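Local atomic coordinates of putative uncharacterized protein (Coprinopsis cinerea, PDB entry 3W9A), a protein that probably hydrolyses beta-glucans, as the catalytic domain of a glycoside hydrolase family 131 enzyme with a beta-jelly-roll fold. Residues Y33-S37 against T69-N73; Y96-I100 against V116-E120; A141-W147 against V184-A190. All blocks are in the same frame, centred on the assembly; numbering follows the deposited sequence.

Contact 1 (Y33-S37 against T69-N73); sequences YIKGS and TATWN
At one margin of the beta-jelly roll, the end of strand 30-34 and the loop that follows it meet the loop 69-73. Trp72 carries most of the contact. Its CG lies anti to the backbone N (chi1 179°), and the indole reaches across to Tyr33 and Ile34. Ile34 CA sits over the face of the five-membered ring, 4.0 Å from its centroid, in a CH-pi contact. On the six-membered ring, Ile34 CG2 approaches Trp72 CE3 at 3.9 Å. Tyr33 presents its edge to the indole face in an offset edge-to-face pair, with the planes at 68°. Its CD1 is 3.6 Å from Trp72 CZ2. The indole NE1 is close to Tyr33 O, but the angle is too poor for a hydrogen bond.

Beyond Lys35 the backbones themselves touch. Gly36 CA makes C-H...O contacts to Thr69 O (3.3 Å) and to Thr71 O (3.6 Å). The lack of a side chain at Gly36 lets the two backbones come this close. A water bridges the far end: it accepts from Ser37 N at 2.8 Å and donates to Thr69 O at 2.7 Å. Tyr33 OH turns elsewhere and binds a glycerol, probably from the crystallisation liquor. Strand 77-83 backs both segments: Ile34 bonds through its backbone to Glu80, and Ala70 to Arg78.

Contact 2 (Y96-I100 against V116-E120); sequences YHFSI and VMFFE
Segment 96-100, part of strand 93-101, and segment 116-119 run nearly antiparallel, 166° apart end to end, but their backbones are not paired; the closest CA atoms, of Phe98 and Met117, are 8.6 Å apart. Side chains fill the gap between them. Tyr96, Phe98 and Ile100 alternate along their strand and all point toward the other segment. The chain turns a corner at Met117, a selenomethionine with both phi and psi positive.

Met117 lies over one face of the Phe98 ring. Its CG is 3.5 Å from Phe98 CE1, near the rim of the ring. The chain is bent at both chi2 and chi3, which curls the terminal methyl back over the ring, with CE 3.8 Å from Phe98 CG. The selenium stands farther off, 4.7 Å from the ring centroid, in a Met-aromatic contact. Ile100 continues the row: its CD1 meets Val116 CG1 at 3.6 Å.

At the other end, Phe119 brings CZ over one face of the Tyr96 ring, 3.4 Å from Tyr96 CE2. The two rings are inclined to each other at 57°. Tyr96 OH is hydrogen-bonded to Leu89 O, so this buried hydroxyl is satisfied outside the contact. Tyr161 lies edge-to-face with Phe98, and its own hydroxyl bonds Met117 O.

The six touching residues are all buried. They join strand 93-101 of one sheet to strand 114-119 of the other, as in the core of a beta sandwich. The contact between the segments is wholly apolar and aromatic. Cohesion here rests on dispersion and the hydrophobic effect, with polar groups such as Tyr96 OH and Met117 O bonded to neighbouring residues.

Contact 3 (A141-W147 against V184-A190); sequences AGGTERW and VVQNVPA
Val188 meets both Ala141 and Arg146. Its CG2 is 3.4 Å from Ala141 CB, a close approach for two methyl carbons. The same methyl lies over the centre of one guanidinium face, 3.7 Å from Arg146 CZ. Thr144 CG2 covers the opposite face, so the flat group is held between two methyls. Farther along, Val185 CG2 touches Trp147 CB at 3.7 Å, and its CG1 packs on Arg146 CB. Val184 CG2 comes obliquely to the indole, 3.6 Å from Trp147 NE1. Ala190 CB packs on the backbone of Gly142.

The second shell fixes the guanidinium. Arg146 NH2 donates to Ala141 O at 2.6 Å, with the donor tilted 34° from the carbonyl plane. NE adds weak bonds to Ala141 O and Thr144 O. The arginine thus braces the type I' turn from Ala141 to Thr144 that joins strands 136-141 and 144-150. The bend at chi2 (-57°) folds its chain back toward that turn. Gly142 supplies one of the positive phi angles of the turn.

Each segment also carries a classic beta bulge. Arg146 and Trp147 both face Trp139, and Val184 and Val185 both face Leu172. Strand 136-141 pairs with 144-150 in one sheet, while strand 169-176 pairs with 182-189 in the other, so the contact joins the two sheets at the surface.

Overall arrangement
Contact 2 is the core contact, its centre about 3 Å from the centre of the chain. The centres of contacts 1 and 3 lie about 18 and 17 Å from the centre of the chain, one contact partly buried and the other at the surface. The centres of contacts 1 and 3 are about 30 Å apart. Contacts 2 and 3 span the same two sheets, deep between them in one case and at the surface in the other. Contact 1 shares one of these sheets but joins a strand end to a loop. The chemistry follows: contact 2 is apolar and aromatic, contact 1 adds a bridging water and C-H...O contacts, and contact 3 sets valine methyls against an arginine bonded within its own hairpin.

Contact 1 (Y33-S37 against T69-N73)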
ATOM      1  N   TYR A  33       7.379  -9.382   9.047  1.00  9.37           N
ATOM      2  CA  TYR A  33       8.583 -10.226   8.904  1.00  9.22           C
ATOM      3  C   TYR A  33       9.446  -9.869   7.685  1.00  9.43           C
ATOM      4  O   TYR A  33      10.593 -10.253   7.646  1.00  9.28           O
ATOM      5  CB  TYR A  33       8.220 -11.715   8.860  1.00  9.03           C
ATOM      6  CG  TYR A  33       7.398 -12.139   7.662  1.00  8.74           C
ATOM      7  CD1 TYR A  33       7.998 -12.655   6.525  1.00  8.48           C
ATOM      8  CD2 TYR A  33       6.017 -12.010   7.671  1.00  8.54           C
ATOM      9  CE1 TYR A  33       7.238 -13.043   5.419  1.00  8.69           C
ATOM     10  CE2 TYR A  33       5.251 -12.396   6.579  1.00  8.47           C
ATOM     11  CZ  TYR A  33       5.857 -12.903   5.451  1.00  8.55           C
ATOM     12  OH  TYR A  33       5.068 -13.276   4.370  1.00  8.59           O
ATOM     13  N   ILE A  34       8.888  -9.181   6.678  1.00  9.47           N
ATOM     14  CA  ILE A  34       9.656  -8.789   5.506  1.00  9.82           C
ATOM     15  C   ILE A  34      10.371  -7.478   5.858  1.00 10.46           C
ATOM     16  O   ILE A  34       9.868  -6.398   5.614  1.00 10.37           O
ATOM     17  CB  ILE A  34       8.758  -8.645   4.245  1.00  9.74           C
ATOM     18  CG1 ILE A  34       8.054  -9.968   3.933  1.00  9.59           C
ATOM     19  CG2 ILE A  34       9.574  -8.246   3.027  1.00  9.86           C
ATOM     20  CD1 ILE A  34       7.083  -9.906   2.765  1.00  9.70           C
ATOM     21  N   LYS A  35      11.546  -7.591   6.460  1.00 11.03           N
ATOM     22  CA  LYS A  35      12.237  -6.440   6.999  1.00 11.88           C
ATOM     23  C   LYS A  35      13.720  -6.711   7.167  1.00 12.33           C
ATOM     24  O   LYS A  35      14.148  -7.872   7.139  1.00 11.48           O
ATOM     25  CB  LYS A  35      11.671  -6.142   8.377  1.00 12.62           C
ATOM     26  CG  LYS A  35      11.917  -7.259   9.367  1.00 13.42           C
ATOM     27  CD  LYS A  35      11.024  -7.160  10.582  1.00 15.03           C
ATOM     28  CE  LYS A  35      11.395  -8.212  11.614  1.00 16.56           C
ATOM     29  NZ  LYS A  35      10.317  -8.375  12.630  1.00 17.75           N
ATOM     30  N   GLY A  36      14.473  -5.645   7.441  1.00 12.96           N
ATOM     31  CA  GLY A  36      15.892  -5.754   7.741  1.00 13.67           C
ATOM     32  C   GLY A  36      16.110  -6.160   9.187  1.00 15.09           C
ATOM     33  O   GLY A  36      15.144  -6.327   9.963  1.00 14.99           O
ATOM     34  N   SER A  37      17.382  -6.279   9.553  1.00 16.59           N
ATOM     35  CA  SER A  37      17.797  -6.630  10.919  1.00 18.14           C
ATOM     36  C   SER A  37      17.660  -5.504  11.929  1.00 18.13           C
ATOM     37  O   SER A  37      17.760  -5.746  13.135  1.00 18.99           O
ATOM     38  CB  SER A  37      19.264  -7.040  10.915  1.00 18.82           C
ATOM     39  OG  SER A  37      19.418  -8.197  10.135  1.00 21.69           O
ATOM     40  N   THR A  69      19.976  -0.994   5.056  1.00 11.79           N
ATOM     41  CA  THR A  69      19.864  -2.157   5.943  1.00 11.87           C
ATOM     42  C   THR A  69      18.541  -2.916   5.824  1.00 11.47           C
ATOM     43  O   THR A  69      18.344  -3.898   6.536  1.00 11.29           O
ATOM     44  CB  THR A  69      20.020  -1.762   7.408  1.00 12.04           C
ATOM     45  OG1 THR A  69      18.809  -1.113   7.866  1.00 12.52           O
ATOM     46  CG2 THR A  69      21.245  -0.851   7.602  1.00 12.22           C
ATOM     47  N   ALA A  70      17.643  -2.467   4.948  1.00 10.95           N
ATOM     48  CA  ALA A  70      16.297  -3.050   4.845  1.00 10.84           C
ATOM     49  C   ALA A  70      16.301  -4.260   3.921  1.00 10.87           C
ATOM     50  O   ALA A  70      15.694  -4.257   2.857  1.00 11.36           O
ATOM     51  CB  ALA A  70      15.308  -2.004   4.341  1.00 10.96           C
ATOM     52  N   THR A  71      17.005  -5.296   4.327  1.00 10.94           N
ATOM     53  CA  THR A  71      17.330  -6.386   3.444  1.00 11.13           C
ATOM     54  C   THR A  71      16.796  -7.647   4.102  1.00 11.79           C
ATOM     55  O   THR A  71      17.155  -7.945   5.238  1.00 11.53           O
ATOM     56  CB  THR A  71      18.856  -6.447   3.231  1.00 11.29           C
ATOM     57  OG1 THR A  71      19.534  -6.379   4.481  1.00 11.00           O
ATOM     58  CG2 THR A  71      19.315  -5.264   2.423  1.00 11.32           C
ATOM     59  N   TRP A  72      15.910  -8.364   3.414  1.00 11.92           N
ATOM     60  CA  TRP A  72      15.272  -9.532   4.018  1.00 12.10           C
ATOM     61  C   TRP A  72      15.750 -10.830   3.367  1.00 12.66           C
ATOM     62  O   TRP A  72      16.511 -11.611   3.978  1.00 12.98           O
ATOM     63  CB  TRP A  72      13.748  -9.404   3.941  1.00 11.93           C
ATOM     64  CG  TRP A  72      13.049 -10.566   4.524  1.00 11.30           C
ATOM     65  CD1 TRP A  72      13.152 -11.004   5.796  1.00 11.13           C
ATOM     66  CD2 TRP A  72      12.152 -11.457   3.858  1.00 11.09           C
ATOM     67  NE1 TRP A  72      12.377 -12.112   5.977  1.00 11.20           N
ATOM     68  CE2 TRP A  72      11.747 -12.413   4.802  1.00 11.01           C
ATOM     69  CE3 TRP A  72      11.641 -11.535   2.556  1.00 11.09           C
ATOM     70  CZ2 TRP A  72      10.849 -13.439   4.498  1.00 11.19           C
ATOM     71  CZ3 TRP A  72      10.750 -12.559   2.244  1.00 11.00           C
ATOM     72  CH2 TRP A  72      10.368 -13.504   3.209  1.00 11.25           C
ATOM     73  N   ASN A  73      15.314 -11.050   2.132  1.00 12.72           N
ATOM     74  CA  ASN A  73      15.662 -12.251   1.377  1.00 13.14           C
ATOM     75  C   ASN A  73      16.671 -11.976   0.268  1.00 13.11           C
ATOM     76  O   ASN A  73      16.940 -12.850  -0.549  1.00 12.87           O
ATOM     77  CB  ASN A  73      14.414 -12.803   0.721  1.00 13.50           C
ATOM     78  CG  ASN A  73      13.868 -11.853  -0.324  1.00 13.78           C
ATOM     79  OD1 ASN A  73      13.856 -10.636  -0.121  1.00 13.82           O
ATOM     80  ND2 ASN A  73      13.439 -12.392  -1.445  1.00 14.27           N
TER
HETATM   81  O   HOH W   1      19.625  -5.723   8.053  1.00 18.43           O

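Contact 2 (Y96-I100 against V116-E120)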
ATOM      1  N   TYR A  96      -9.524  -3.239  -2.514  1.00  9.66           N
ATOM      2  CA  TYR A  96      -8.368  -3.103  -1.649  1.00  9.76           C
ATOM      3  C   TYR A  96      -8.033  -1.622  -1.596  1.00 10.14           C
ATOM      4  O   TYR A  96      -7.508  -1.070  -2.579  1.00 10.17           O
ATOM      5  CB  TYR A  96      -7.183  -3.884  -2.208  1.00  9.56           C
ATOM      6  CG  TYR A  96      -7.144  -5.372  -1.950  1.00  9.36           C
ATOM      7  CD1 TYR A  96      -8.210  -6.194  -2.269  1.00  9.22           C
ATOM      8  CD2 TYR A  96      -5.995  -5.964  -1.394  1.00  9.18           C
ATOM      9  CE1 TYR A  96      -8.148  -7.564  -2.047  1.00  9.26           C
ATOM     10  CE2 TYR A  96      -5.923  -7.321  -1.176  1.00  9.24           C
ATOM     11  CZ  TYR A  96      -6.996  -8.125  -1.510  1.00  9.23           C
ATOM     12  OH  TYR A  96      -6.894  -9.482  -1.279  1.00  9.25           O
ATOM     13  N   HIS A  97      -8.340  -0.989  -0.472  1.00 10.12           N
ATOM     14  CA  HIS A  97      -8.163   0.464  -0.340  1.00 10.44           C
ATOM     15  C   HIS A  97      -6.847   0.828   0.319  1.00 10.58           C
ATOM     16  O   HIS A  97      -6.383   0.150   1.257  1.00 10.72           O
ATOM     17  CB  HIS A  97      -9.245   1.073   0.530  1.00 10.53           C
ATOM     18  CG  HIS A  97     -10.600   1.105  -0.088  1.00 11.09           C
ATOM     19  ND1 HIS A  97     -11.171   2.268  -0.549  1.00 11.32           N
ATOM     20  CD2 HIS A  97     -11.519   0.130  -0.284  1.00 11.33           C
ATOM     21  CE1 HIS A  97     -12.382   2.007  -1.012  1.00 11.64           C
ATOM     22  NE2 HIS A  97     -12.612   0.716  -0.874  1.00 11.58           N
ATOM     23  N   PHE A  98      -6.272   1.926  -0.140  1.00 10.46           N
ATOM     24  CA  PHE A  98      -5.167   2.568   0.552  1.00 11.04           C
ATOM     25  C   PHE A  98      -4.965   3.955  -0.023  1.00 11.27           C
ATOM     26  O   PHE A  98      -5.443   4.265  -1.133  1.00 10.52           O
ATOM     27  CB  PHE A  98      -3.859   1.779   0.414  1.00 11.12           C
ATOM     28  CG  PHE A  98      -3.420   1.574  -1.007  1.00 11.27           C
ATOM     29  CD1 PHE A  98      -2.460   2.406  -1.582  1.00 11.08           C
ATOM     30  CD2 PHE A  98      -3.969   0.553  -1.773  1.00 11.33           C
ATOM     31  CE1 PHE A  98      -2.077   2.234  -2.895  1.00 11.12           C
ATOM     32  CE2 PHE A  98      -3.586   0.380  -3.094  1.00 11.43           C
ATOM     33  CZ  PHE A  98      -2.633   1.216  -3.648  1.00 11.19           C
ATOM     34  N   SER A  99      -4.236   4.769   0.735  1.00 12.05           N
ATOM     35  CA  SER A  99      -3.783   6.085   0.307  1.00 12.66           C
ATOM     36  C   SER A  99      -2.292   6.187   0.537  1.00 12.71           C
ATOM     37  O   SER A  99      -1.792   5.782   1.584  1.00 12.26           O
ATOM     38  CB  SER A  99      -4.470   7.209   1.105  1.00 13.63           C
ATOM     39  OG  SER A  99      -5.886   7.083   1.074  1.00 15.12           O
ATOM     40  N   ILE A 100      -1.603   6.788  -0.419  1.00 12.44           N
ATOM     41  CA  ILE A 100      -0.172   6.872  -0.388  1.00 12.26           C
ATOM     42  C   ILE A 100       0.318   8.285  -0.766  1.00 12.06           C
ATOM     43  O   ILE A 100      -0.332   9.023  -1.527  1.00 11.12           O
ATOM     44  CB  ILE A 100       0.405   5.759  -1.291  1.00 12.77           C
ATOM     45  CG1 ILE A 100       1.914   5.626  -1.128  1.00 13.15           C
ATOM     46  CG2 ILE A 100       0.073   5.985  -2.751  1.00 12.82           C
ATOM     47  CD1 ILE A 100       2.440   4.267  -1.546  1.00 13.36           C
ATOM     48  N   VAL A 116       5.300  -1.175  -5.249  1.00 13.36           N
ATOM     49  CA  VAL A 116       4.622  -0.727  -4.054  1.00 14.15           C
ATOM     50  C   VAL A 116       3.200  -1.226  -4.051  1.00 14.30           C
ATOM     51  O   VAL A 116       2.551  -1.241  -5.090  1.00 14.12           O
ATOM     52  CB  VAL A 116       4.618   0.795  -3.987  1.00 14.85           C
ATOM     53  CG1 VAL A 116       4.152   1.254  -2.628  1.00 15.43           C
ATOM     54  CG2 VAL A 116       6.022   1.353  -4.289  1.00 15.14           C
HETATM   55  N   MSE A 117       2.720  -1.632  -2.879  1.00 14.41           N
HETATM   56  CA  MSE A 117       1.340  -2.097  -2.722  1.00 15.16           C
HETATM   57  C   MSE A 117       1.052  -3.215  -3.710  1.00 14.05           C
HETATM   58  O   MSE A 117       0.114  -3.162  -4.483  1.00 13.37           O
HETATM   59  CB  MSE A 117       0.377  -0.905  -2.847  1.00 17.20           C
HETATM   60  CG  MSE A 117       0.690   0.310  -1.954  1.00 19.00           C
HETATM   61 SE   MSE A 117       0.755  -0.105  -0.006  1.00 24.07          SE
HETATM   62  CE  MSE A 117      -0.943  -1.114   0.073  1.00 21.67           C
ATOM     63  N   PHE A 118       1.871  -4.259  -3.648  1.00 13.67           N
ATOM     64  CA  PHE A 118       1.870  -5.324  -4.644  1.00 12.97           C
ATOM     65  C   PHE A 118       1.493  -6.664  -4.053  1.00 12.96           C
ATOM     66  O   PHE A 118       1.840  -6.966  -2.908  1.00 12.45           O
ATOM     67  CB  PHE A 118       3.244  -5.459  -5.328  1.00 12.58           C
ATOM     68  CG  PHE A 118       4.406  -5.733  -4.394  1.00 12.32           C
ATOM     69  CD1 PHE A 118       4.796  -7.031  -4.084  1.00 12.23           C
ATOM     70  CD2 PHE A 118       5.172  -4.686  -3.898  1.00 12.10           C
ATOM     71  CE1 PHE A 118       5.893  -7.264  -3.245  1.00 12.40           C
ATOM     72  CE2 PHE A 118       6.260  -4.915  -3.063  1.00 11.99           C
ATOM     73  CZ  PHE A 118       6.633  -6.199  -2.750  1.00 11.79           C
ATOM     74  N   PHE A 119       0.804  -7.469  -4.856  1.00 12.54           N
ATOM     75  CA  PHE A 119       0.645  -8.882  -4.548  1.00 12.72           C
ATOM     76  C   PHE A 119       1.933  -9.596  -4.896  1.00 12.83           C
ATOM     77  O   PHE A 119       2.681  -9.128  -5.757  1.00 12.46           O
ATOM     78  CB  PHE A 119      -0.506  -9.492  -5.341  1.00 12.56           C
ATOM     79  CG  PHE A 119      -1.846  -9.050  -4.877  1.00 12.46           C
ATOM     80  CD1 PHE A 119      -2.514  -9.740  -3.891  1.00 12.33           C
ATOM     81  CD2 PHE A 119      -2.440  -7.938  -5.432  1.00 13.04           C
ATOM     82  CE1 PHE A 119      -3.747  -9.329  -3.456  1.00 12.63           C
ATOM     83  CE2 PHE A 119      -3.686  -7.524  -5.024  1.00 12.89           C
ATOM     84  CZ  PHE A 119      -4.344  -8.221  -4.034  1.00 12.99           C
ATOM     85  N   GLU A 120       2.176 -10.740  -4.246  1.00 13.16           N
ATOM     86  CA  GLU A 120       3.381 -11.554  -4.493  1.00 13.60           C
ATOM     87  C   GLU A 120       3.610 -11.814  -5.985  1.00 14.22           C
ATOM     88  O   GLU A 120       4.739 -11.681  -6.483  1.00 14.93           O
ATOM     89  CB  GLU A 120       3.298 -12.874  -3.722  1.00 13.92           C
ATOM     90  CG  GLU A 120       4.443 -13.847  -3.948  1.00 13.87           C
ATOM     91  CD  GLU A 120       5.770 -13.388  -3.375  1.00 13.96           C
ATOM     92  OE1 GLU A 120       5.882 -12.347  -2.702  1.00 13.90           O
ATOM     93  OE2 GLU A 120       6.746 -14.111  -3.588  1.00 15.11           O
TER

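Contact 3 (A141-W147 against V184-A190)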
ATOM      1  N   ALA A 141      -1.531  -3.714 -14.141  1.00 14.76           N
ATOM      2  CA  ALA A 141      -2.395  -4.889 -14.031  1.00 15.90           C
ATOM      3  C   ALA A 141      -1.985  -5.906 -15.090  1.00 17.43           C
ATOM      4  O   ALA A 141      -1.894  -5.571 -16.280  1.00 17.62           O
ATOM      5  CB  ALA A 141      -3.851  -4.504 -14.182  1.00 16.12           C
ATOM      6  N   GLY A 142      -1.704  -7.136 -14.658  1.00 18.35           N
ATOM      7  CA  GLY A 142      -1.298  -8.196 -15.583  1.00 19.35           C
ATOM      8  C   GLY A 142       0.079  -8.000 -16.200  1.00 19.76           C
ATOM      9  O   GLY A 142       0.419  -8.674 -17.151  1.00 20.77           O
ATOM     10  N   GLY A 143       0.883  -7.104 -15.640  1.00 20.71           N
ATOM     11  CA  GLY A 143       2.232  -6.827 -16.138  1.00 21.54           C
ATOM     12  C   GLY A 143       2.344  -5.549 -16.966  1.00 21.87           C
ATOM     13  O   GLY A 143       3.436  -5.187 -17.392  1.00 22.47           O
ATOM     14  N   THR A 144       1.218  -4.865 -17.180  1.00 22.32           N
ATOM     15  CA  THR A 144       1.142  -3.721 -18.080  1.00 22.49           C
ATOM     16  C   THR A 144       0.629  -2.478 -17.350  1.00 21.20           C
ATOM     17  O   THR A 144      -0.432  -2.527 -16.704  1.00 18.81           O
ATOM     18  CB  THR A 144       0.152  -4.004 -19.230  1.00 23.19           C
ATOM     19  OG1 THR A 144       0.462  -5.257 -19.848  1.00 24.27           O
ATOM     20  CG2 THR A 144       0.192  -2.910 -20.268  1.00 24.21           C
ATOM     21  N   GLU A 145       1.357  -1.363 -17.482  1.00 20.24           N
ATOM     22  CA  GLU A 145       0.893  -0.071 -16.951  1.00 20.28           C
ATOM     23  C   GLU A 145      -0.421   0.326 -17.598  1.00 19.78           C
ATOM     24  O   GLU A 145      -0.520   0.355 -18.826  1.00 20.96           O
ATOM     25  CB  GLU A 145       1.919   1.051 -17.201  1.00 21.03           C
ATOM     26  CG  GLU A 145       1.568   2.363 -16.504  1.00 21.26           C
ATOM     27  CD  GLU A 145       2.589   3.465 -16.742  1.00 21.98           C
ATOM     28  OE1 GLU A 145       2.751   3.909 -17.892  1.00 22.05           O
ATOM     29  OE2 GLU A 145       3.230   3.898 -15.769  1.00 23.08           O
ATOM     30  N   ARG A 146      -1.420   0.637 -16.782  1.00 18.98           N
ATOM     31  CA  ARG A 146      -2.719   1.085 -17.273  1.00 19.25           C
ATOM     32  C   ARG A 146      -3.013   2.538 -16.911  1.00 18.87           C
ATOM     33  O   ARG A 146      -3.958   3.127 -17.426  1.00 17.93           O
ATOM     34  CB  ARG A 146      -3.847   0.205 -16.707  1.00 19.37           C
ATOM     35  CG  ARG A 146      -3.562  -1.280 -16.675  1.00 18.91           C
ATOM     36  CD  ARG A 146      -3.230  -1.818 -18.048  1.00 19.44           C
ATOM     37  NE  ARG A 146      -2.916  -3.246 -17.991  1.00 19.67           N
ATOM     38  CZ  ARG A 146      -3.473  -4.188 -18.755  1.00 19.60           C
ATOM     39  NH1 ARG A 146      -4.367  -3.882 -19.686  1.00 20.36           N
ATOM     40  NH2 ARG A 146      -3.097  -5.447 -18.609  1.00 18.91           N
ATOM     41  N   TRP A 147      -2.217   3.123 -16.025  1.00 18.30           N
ATOM     42  CA  TRP A 147      -2.539   4.430 -15.479  1.00 17.71           C
ATOM     43  C   TRP A 147      -1.314   4.980 -14.782  1.00 17.63           C
ATOM     44  O   TRP A 147      -0.519   4.220 -14.229  1.00 16.95           O
ATOM     45  CB  TRP A 147      -3.695   4.260 -14.497  1.00 18.09           C
ATOM     46  CG  TRP A 147      -4.184   5.488 -13.794  1.00 18.39           C
ATOM     47  CD1 TRP A 147      -5.283   6.219 -14.112  1.00 18.88           C
ATOM     48  CD2 TRP A 147      -3.636   6.085 -12.610  1.00 18.83           C
ATOM     49  NE1 TRP A 147      -5.439   7.248 -13.227  1.00 19.40           N
ATOM     50  CE2 TRP A 147      -4.437   7.193 -12.296  1.00 18.74           C
ATOM     51  CE3 TRP A 147      -2.531   5.809 -11.808  1.00 18.68           C
ATOM     52  CZ2 TRP A 147      -4.182   8.015 -11.207  1.00 18.93           C
ATOM     53  CZ3 TRP A 147      -2.272   6.635 -10.728  1.00 19.09           C
ATOM     54  CH2 TRP A 147      -3.100   7.717 -10.433  1.00 18.68           C
ATOM     55  N   VAL A 184     -11.024   4.815 -12.694  1.00 17.68           N
ATOM     56  CA  VAL A 184     -10.190   5.375 -13.773  1.00 17.87           C
ATOM     57  C   VAL A 184      -9.697   4.306 -14.744  1.00 18.02           C
ATOM     58  O   VAL A 184      -9.338   4.604 -15.890  1.00 18.90           O
ATOM     59  CB  VAL A 184      -8.983   6.158 -13.201  1.00 17.83           C
ATOM     60  CG1 VAL A 184      -9.449   7.481 -12.614  1.00 17.61           C
ATOM     61  CG2 VAL A 184      -8.237   5.338 -12.146  1.00 17.52           C
ATOM     62  N   VAL A 185      -9.680   3.052 -14.304  1.00 17.84           N
ATOM     63  CA  VAL A 185      -9.373   1.948 -15.207  1.00 17.72           C
ATOM     64  C   VAL A 185     -10.403   0.830 -15.034  1.00 18.11           C
ATOM     65  O   VAL A 185     -10.542   0.248 -13.953  1.00 16.77           O
ATOM     66  CB  VAL A 185      -7.934   1.397 -15.032  1.00 17.55           C
ATOM     67  CG1 VAL A 185      -7.653   0.319 -16.074  1.00 17.94           C
ATOM     68  CG2 VAL A 185      -6.894   2.514 -15.137  1.00 17.39           C
ATOM     69  N   GLN A 186     -11.112   0.541 -16.125  1.00 18.35           N
ATOM     70  CA  GLN A 186     -12.041  -0.576 -16.182  1.00 18.95           C
ATOM     71  C   GLN A 186     -11.261  -1.851 -16.031  1.00 19.00           C
ATOM     72  O   GLN A 186     -10.076  -1.891 -16.358  1.00 17.98           O
ATOM     73  CB  GLN A 186     -12.782  -0.601 -17.521  1.00 19.25           C
ATOM     74  CG  GLN A 186     -13.752   0.542 -17.715  1.00 19.58           C
ATOM     75  CD  GLN A 186     -14.764   0.620 -16.602  1.00 20.25           C
ATOM     76  OE1 GLN A 186     -15.426  -0.372 -16.284  1.00 20.59           O
ATOM     77  NE2 GLN A 186     -14.880   1.788 -15.984  1.00 20.20           N
ATOM     78  N   ASN A 187     -11.936  -2.904 -15.578  1.00 19.55           N
ATOM     79  CA  ASN A 187     -11.250  -4.155 -15.226  1.00 19.37           C
ATOM     80  C   ASN A 187     -10.574  -4.790 -16.434  1.00 19.52           C
ATOM     81  O   ASN A 187     -11.133  -4.797 -17.527  1.00 19.87           O
ATOM     82  CB  ASN A 187     -12.209  -5.146 -14.555  1.00 19.27           C
ATOM     83  CG  ASN A 187     -12.320  -4.932 -13.057  1.00 19.58           C
ATOM     84  OD1 ASN A 187     -12.153  -5.863 -12.268  1.00 20.49           O
ATOM     85  ND2 ASN A 187     -12.578  -3.715 -12.659  1.00 18.57           N
ATOM     86  N   VAL A 188      -9.360  -5.294 -16.222  1.00 19.66           N
ATOM     87  CA  VAL A 188      -8.561  -5.940 -17.268  1.00 19.69           C
ATOM     88  C   VAL A 188      -8.121  -7.313 -16.769  1.00 19.75           C
ATOM     89  O   VAL A 188      -8.006  -7.515 -15.557  1.00 19.47           O
ATOM     90  CB  VAL A 188      -7.307  -5.100 -17.644  1.00 20.69           C
ATOM     91  CG1 VAL A 188      -7.699  -3.672 -18.008  1.00 20.77           C
ATOM     92  CG2 VAL A 188      -6.274  -5.090 -16.524  1.00 20.29           C
ATOM     93  N   PRO A 189      -7.877  -8.264 -17.688  1.00 20.14           N
ATOM     94  CA  PRO A 189      -7.501  -9.597 -17.214  1.00 20.10           C
ATOM     95  C   PRO A 189      -6.177  -9.656 -16.460  1.00 19.30           C
ATOM     96  O   PRO A 189      -5.218  -8.982 -16.815  1.00 18.85           O
ATOM     97  CB  PRO A 189      -7.424 -10.424 -18.506  1.00 20.78           C
ATOM     98  CG  PRO A 189      -8.370  -9.743 -19.443  1.00 20.69           C
ATOM     99  CD  PRO A 189      -8.230  -8.275 -19.125  1.00 20.56           C
ATOM    100  N   ALA A 190      -6.150 -10.461 -15.405  1.00 19.32           N
ATOM    101  CA  ALA A 190      -4.914 -10.758 -14.702  1.00 18.56           C
ATOM    102  C   ALA A 190      -5.106 -12.026 -13.914  1.00 18.36           C
ATOM    103  O   ALA A 190      -6.239 -12.407 -13.601  1.00 18.22           O
ATOM    104  CB  ALA A 190      -4.530  -9.610 -13.772  1.00 18.93           C
TER